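Putative protein (Neisseria meningitidis, PDB 2O3G) is of unknown function but is the transporter associated domain of a UPF0053-family membrane protein, a family that may bind flavin adenine dinucleotide. Local coordinates at residues Y27-P37 and D67-V75. Residues are numbered along the deposited sequence; the frame is centred on the assembly and turned at random.
Sequences YVELAPQLNLP and DFHGWRFEV. With EDO (1,2-ethanediol), chain C.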
loop_
_atom_site.group_PDB
_atom_site.type_symbol
_atom_site.label_atom_id
_atom_site.label_comp_id
_atom_site.label_asym_id
_atom_site.label_seq_id
_atom_site.Cartn_x
_atom_site.Cartn_y
_atom_site.Cartn_z
ATOM N N TYR A 27 -3.782 6.809 -2.462
ATOM C CA TYR A 27 -4.905 6.305 -1.703
ATOM C C TYR A 27 -6.207 6.836 -2.155
ATOM O O TYR A 27 -7.179 6.099 -2.298
ATOM C CB TYR A 27 -4.777 6.628 -0.284
ATOM C CG TYR A 27 -5.749 5.881 0.562
ATOM C CD1 TYR A 27 -5.389 4.721 1.189
ATOM C CD2 TYR A 27 -7.000 6.358 0.757
ATOM C CE1 TYR A 27 -6.277 4.003 1.978
ATOM C CE2 TYR A 27 -7.918 5.680 1.568
ATOM C CZ TYR A 27 -7.530 4.491 2.172
ATOM O OH TYR A 27 -8.432 3.834 2.982
ATOM N N VAL A 28 -6.212 8.081 -2.527
ATOM C CA VAL A 28 -7.452 8.678 -2.925
ATOM C C VAL A 28 -7.904 8.105 -4.215
ATOM O O VAL A 28 -9.048 8.227 -4.610
ATOM C CB VAL A 28 -7.234 10.208 -2.931
ATOM C CG1 VAL A 28 -8.021 10.927 -4.010
ATOM C CG2 VAL A 28 -7.645 10.682 -1.588
ATOM N N GLU A 29 -6.979 7.503 -4.933
ATOM C CA GLU A 29 -7.308 6.981 -6.268
ATOM C C GLU A 29 -7.657 5.466 -6.227
ATOM O O GLU A 29 -8.623 5.068 -6.829
ATOM C CB GLU A 29 -6.170 7.291 -7.244
ATOM C CG GLU A 29 -6.215 8.779 -7.884
ATOM C CD GLU A 29 -7.496 9.137 -8.731
ATOM O OE1 GLU A 29 -7.989 8.234 -9.490
ATOM O OE2 GLU A 29 -8.003 10.329 -8.639
ATOM N N LEU A 30 -6.853 4.671 -5.515
ATOM C CA LEU A 30 -7.086 3.276 -5.229
ATOM C C LEU A 30 -8.385 3.058 -4.426
ATOM O O LEU A 30 -9.248 2.288 -4.848
ATOM C CB LEU A 30 -5.964 2.775 -4.355
ATOM C CG LEU A 30 -5.517 1.315 -4.509
ATOM C CD1 LEU A 30 -5.181 0.768 -3.172
ATOM C CD2 LEU A 30 -6.548 0.435 -5.288
ATOM N N ALA A 31 -8.514 3.728 -3.282
ATOM C CA ALA A 31 -9.579 3.441 -2.294
ATOM C C ALA A 31 -10.977 3.435 -2.823
ATOM O O ALA A 31 -11.684 2.501 -2.645
ATOM C CB ALA A 31 -9.488 4.341 -1.116
ATOM N N PRO A 32 -11.368 4.422 -3.562
ATOM C CA PRO A 32 -12.722 4.344 -4.056
ATOM C C PRO A 32 -12.880 3.166 -4.931
ATOM O O PRO A 32 -13.940 2.745 -5.234
ATOM C CB PRO A 32 -12.823 5.517 -4.976
ATOM C CG PRO A 32 -11.672 6.373 -4.701
ATOM C CD PRO A 32 -10.633 5.604 -4.027
ATOM N N GLN A 33 -11.826 2.617 -5.436
ATOM C CA GLN A 33 -12.047 1.467 -6.283
ATOM C C GLN A 33 -12.087 0.188 -5.431
ATOM O O GLN A 33 -12.685 -0.750 -5.841
ATOM C CB GLN A 33 -10.872 1.324 -7.273
ATOM C CG GLN A 33 -10.860 2.155 -8.589
ATOM C CD GLN A 33 -9.484 1.931 -9.333
ATOM O OE1 GLN A 33 -9.361 1.074 -10.248
ATOM N NE2 GLN A 33 -8.440 2.636 -8.870
ATOM N N LEU A 34 -11.335 0.059 -4.358
ATOM C CA LEU A 34 -11.474 -1.142 -3.590
ATOM C C LEU A 34 -12.500 -0.960 -2.410
ATOM O O LEU A 34 -12.431 -1.628 -1.366
ATOM C CB LEU A 34 -10.108 -1.483 -3.067
ATOM C CG LEU A 34 -9.320 -2.402 -3.989
ATOM C CD1 LEU A 34 -9.636 -2.049 -5.464
ATOM C CD2 LEU A 34 -7.833 -2.487 -3.591
ATOM N N ASN A 35 -13.410 -0.007 -2.510
ATOM C CA ASN A 35 -14.050 0.514 -1.285
ATOM C C ASN A 35 -13.236 0.559 -0.050
ATOM O O ASN A 35 -13.729 0.147 0.986
ATOM C CB ASN A 35 -15.303 -0.281 -0.994
ATOM C CG ASN A 35 -16.317 0.001 -2.031
ATOM O OD1 ASN A 35 -16.210 1.053 -2.674
ATOM N ND2 ASN A 35 -17.260 -0.916 -2.286
ATOM N N LEU A 36 -11.997 0.990 -0.107
ATOM C CA LEU A 36 -11.272 1.169 1.164
ATOM C C LEU A 36 -11.863 2.282 1.996
ATOM O O LEU A 36 -12.495 3.202 1.492
ATOM C CB LEU A 36 -9.824 1.507 0.938
ATOM C CG LEU A 36 -9.118 0.355 0.285
ATOM C CD1 LEU A 36 -7.743 0.727 -0.218
ATOM C CD2 LEU A 36 -9.042 -0.652 1.364
ATOM N N PRO A 37 -11.617 2.248 3.294
ATOM C CA PRO A 37 -12.354 3.247 3.998
ATOM C C PRO A 37 -11.728 4.744 3.871
ATOM O O PRO A 37 -10.525 4.957 3.829
ATOM C CB PRO A 37 -12.268 2.718 5.411
ATOM C CG PRO A 37 -10.910 2.249 5.527
ATOM C CD PRO A 37 -10.692 1.538 4.181
ATOM N N ASP A 67 -0.913 -5.344 6.503
ATOM C CA ASP A 67 -2.387 -5.628 6.414
ATOM C C ASP A 67 -3.228 -4.445 6.829
ATOM O O ASP A 67 -2.966 -3.886 7.886
ATOM C CB ASP A 67 -2.781 -6.833 7.304
ATOM C CG ASP A 67 -2.127 -8.189 6.820
ATOM O OD1 ASP A 67 -2.311 -9.234 7.494
ATOM O OD2 ASP A 67 -1.487 -8.236 5.735
ATOM N N PHE A 68 -4.270 -4.116 6.054
ATOM C CA PHE A 68 -5.049 -2.948 6.289
ATOM C C PHE A 68 -6.536 -3.123 5.889
ATOM O O PHE A 68 -6.819 -3.345 4.737
ATOM C CB PHE A 68 -4.371 -1.869 5.407
ATOM C CG PHE A 68 -5.000 -0.471 5.448
ATOM C CD1 PHE A 68 -4.572 0.469 6.387
ATOM C CD2 PHE A 68 -5.936 -0.104 4.499
ATOM C CE1 PHE A 68 -5.162 1.804 6.451
ATOM C CE2 PHE A 68 -6.498 1.234 4.485
ATOM C CZ PHE A 68 -6.091 2.173 5.473
ATOM N N HIS A 69 -7.483 -2.959 6.809
ATOM C CA HIS A 69 -8.873 -3.062 6.489
ATOM C C HIS A 69 -9.251 -4.191 5.556
ATOM O O HIS A 69 -10.033 -3.977 4.613
ATOM C CB HIS A 69 -9.424 -1.787 5.898
ATOM C CG HIS A 69 -9.733 -0.755 6.924
ATOM N ND1 HIS A 69 -8.734 -0.053 7.600
ATOM C CD2 HIS A 69 -10.912 -0.338 7.439
ATOM C CE1 HIS A 69 -9.279 0.783 8.460
ATOM N NE2 HIS A 69 -10.598 0.645 8.368
ATOM N N GLY A 70 -8.751 -5.399 5.842
ATOM C CA GLY A 70 -9.190 -6.561 5.101
ATOM C C GLY A 70 -8.365 -6.874 3.854
ATOM O O GLY A 70 -8.731 -7.756 3.106
ATOM N N TRP A 71 -7.304 -6.115 3.603
ATOM C CA TRP A 71 -6.447 -6.354 2.475
ATOM C C TRP A 71 -4.991 -6.414 2.937
ATOM O O TRP A 71 -4.668 -5.951 4.036
ATOM C CB TRP A 71 -6.578 -5.254 1.508
ATOM C CG TRP A 71 -7.906 -4.991 1.029
ATOM C CD1 TRP A 71 -8.835 -4.298 1.641
ATOM C CD2 TRP A 71 -8.431 -5.314 -0.272
ATOM N NE1 TRP A 71 -9.982 -4.184 0.837
ATOM C CE2 TRP A 71 -9.743 -4.818 -0.333
ATOM C CE3 TRP A 71 -7.953 -6.068 -1.344
ATOM C CZ2 TRP A 71 -10.556 -4.983 -1.426
ATOM C CZ3 TRP A 71 -8.765 -6.213 -2.472
ATOM C CH2 TRP A 71 -10.054 -5.676 -2.502
ATOM N N ARG A 72 -4.136 -7.013 2.108
ATOM C CA ARG A 72 -2.679 -7.143 2.327
ATOM C C ARG A 72 -1.941 -6.392 1.239
ATOM O O ARG A 72 -2.358 -6.361 0.070
ATOM C CB ARG A 72 -2.313 -8.578 2.201
ATOM C CG ARG A 72 -0.898 -8.843 2.409
ATOM C CD ARG A 72 -0.746 -10.264 2.846
ATOM N NE ARG A 72 -0.816 -10.316 4.284
ATOM C CZ ARG A 72 -0.672 -11.409 5.036
ATOM N NH1 ARG A 72 -0.400 -12.594 4.502
ATOM N NH2 ARG A 72 -0.793 -11.294 6.347
ATOM N N PHE A 73 -0.863 -5.732 1.612
ATOM C CA PHE A 73 -0.157 -4.896 0.646
ATOM C C PHE A 73 1.236 -5.324 0.721
ATOM O O PHE A 73 1.792 -5.356 1.809
ATOM C CB PHE A 73 -0.278 -3.482 1.070
ATOM C CG PHE A 73 -1.654 -2.937 0.861
ATOM C CD1 PHE A 73 -1.975 -2.316 -0.294
ATOM C CD2 PHE A 73 -2.626 -3.075 1.839
ATOM C CE1 PHE A 73 -3.264 -1.770 -0.457
ATOM C CE2 PHE A 73 -3.872 -2.521 1.657
ATOM C CZ PHE A 73 -4.189 -1.879 0.499
ATOM N N GLU A 74 1.792 -5.759 -0.399
ATOM C CA GLU A 74 3.106 -6.409 -0.306
ATOM C C GLU A 74 4.053 -5.829 -1.287
ATOM O O GLU A 74 3.726 -5.647 -2.458
ATOM C CB GLU A 74 2.986 -7.893 -0.580
ATOM C CG GLU A 74 4.302 -8.662 -0.418
ATOM C CD GLU A 74 4.192 -10.138 -0.814
ATOM O OE1 GLU A 74 3.130 -10.569 -1.359
ATOM O OE2 GLU A 74 5.166 -10.879 -0.570
ATOM N N VAL A 75 5.231 -5.513 -0.823
ATOM C CA VAL A 75 6.145 -4.840 -1.728
ATOM C C VAL A 75 6.827 -5.904 -2.553
ATOM O O VAL A 75 7.466 -6.852 -2.043
ATOM C CB VAL A 75 7.100 -3.924 -0.977
ATOM C CG1 VAL A 75 7.106 -4.313 0.397
ATOM C CG2 VAL A 75 8.502 -3.984 -1.537
HETATM C C1 EDO C . -6.519 -2.562 10.708
HETATM O O1 EDO C . -6.784 -2.960 9.352
HETATM C C2 EDO C . -6.469 -1.034 10.699
HETATM O O2 EDO C . -5.090 -0.685 10.758
HETATM O O HOH W 1 -12.594 -2.988 0.699
#
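W71 offers one indole face to L34, whose CD2 sits 4.0 Å from the centroid of the W71 six-membered ring, only 10° off its normal, a CH-pi contact. L36 meets the pyrrole end obliquely, its CD2 3.7 Å from W71 CD1. At the indole edge, near the ring plane, a water accepts from W71 NE1 and donates to L34 O, tying the two segments by a polar bridge. On the imidazole of H69 the pyrrolidine of P37 lies over one face, P37 CG being 3.3 Å from the H69 ring centroid. H69 in turn leans over one face of F68, with ND1 above the centre of the phenyl ring. The F68 rim, near its plane, receives Y27: F68 CE2 is 3.6 Å from Y27 OH, edge against edge. Y27 reaches this place with its CG anti to the backbone N (chi1 -168°), and its OH donates a hydrogen bond to P37 O (Y27 OH to P37 O 2.5 Å), pinning the ring to the far end of its own segment. Deeper in, L30 CD1 lies at the edge of the F73 ring, 4.2 Å from F73 CE1, with L36 CD1 more loosely there too. F68, H69, W71 and F73 belong to a beta hairpin, strands 65-68 and 71-79 joined by a type I' turn from F68 to W71. Helix 48-56 shares the core through V48, I52 and L51, while K90 makes a cation-pi contact with W71. Direct contact is thus apolar and CH-pi in kind: aliphatic groups and the Y27 ring set against the hairpin's rings join helix 27-30 and the loop after it to the sheet, and the polar atoms W71 NE1 and L34 O are satisfied through a shared water.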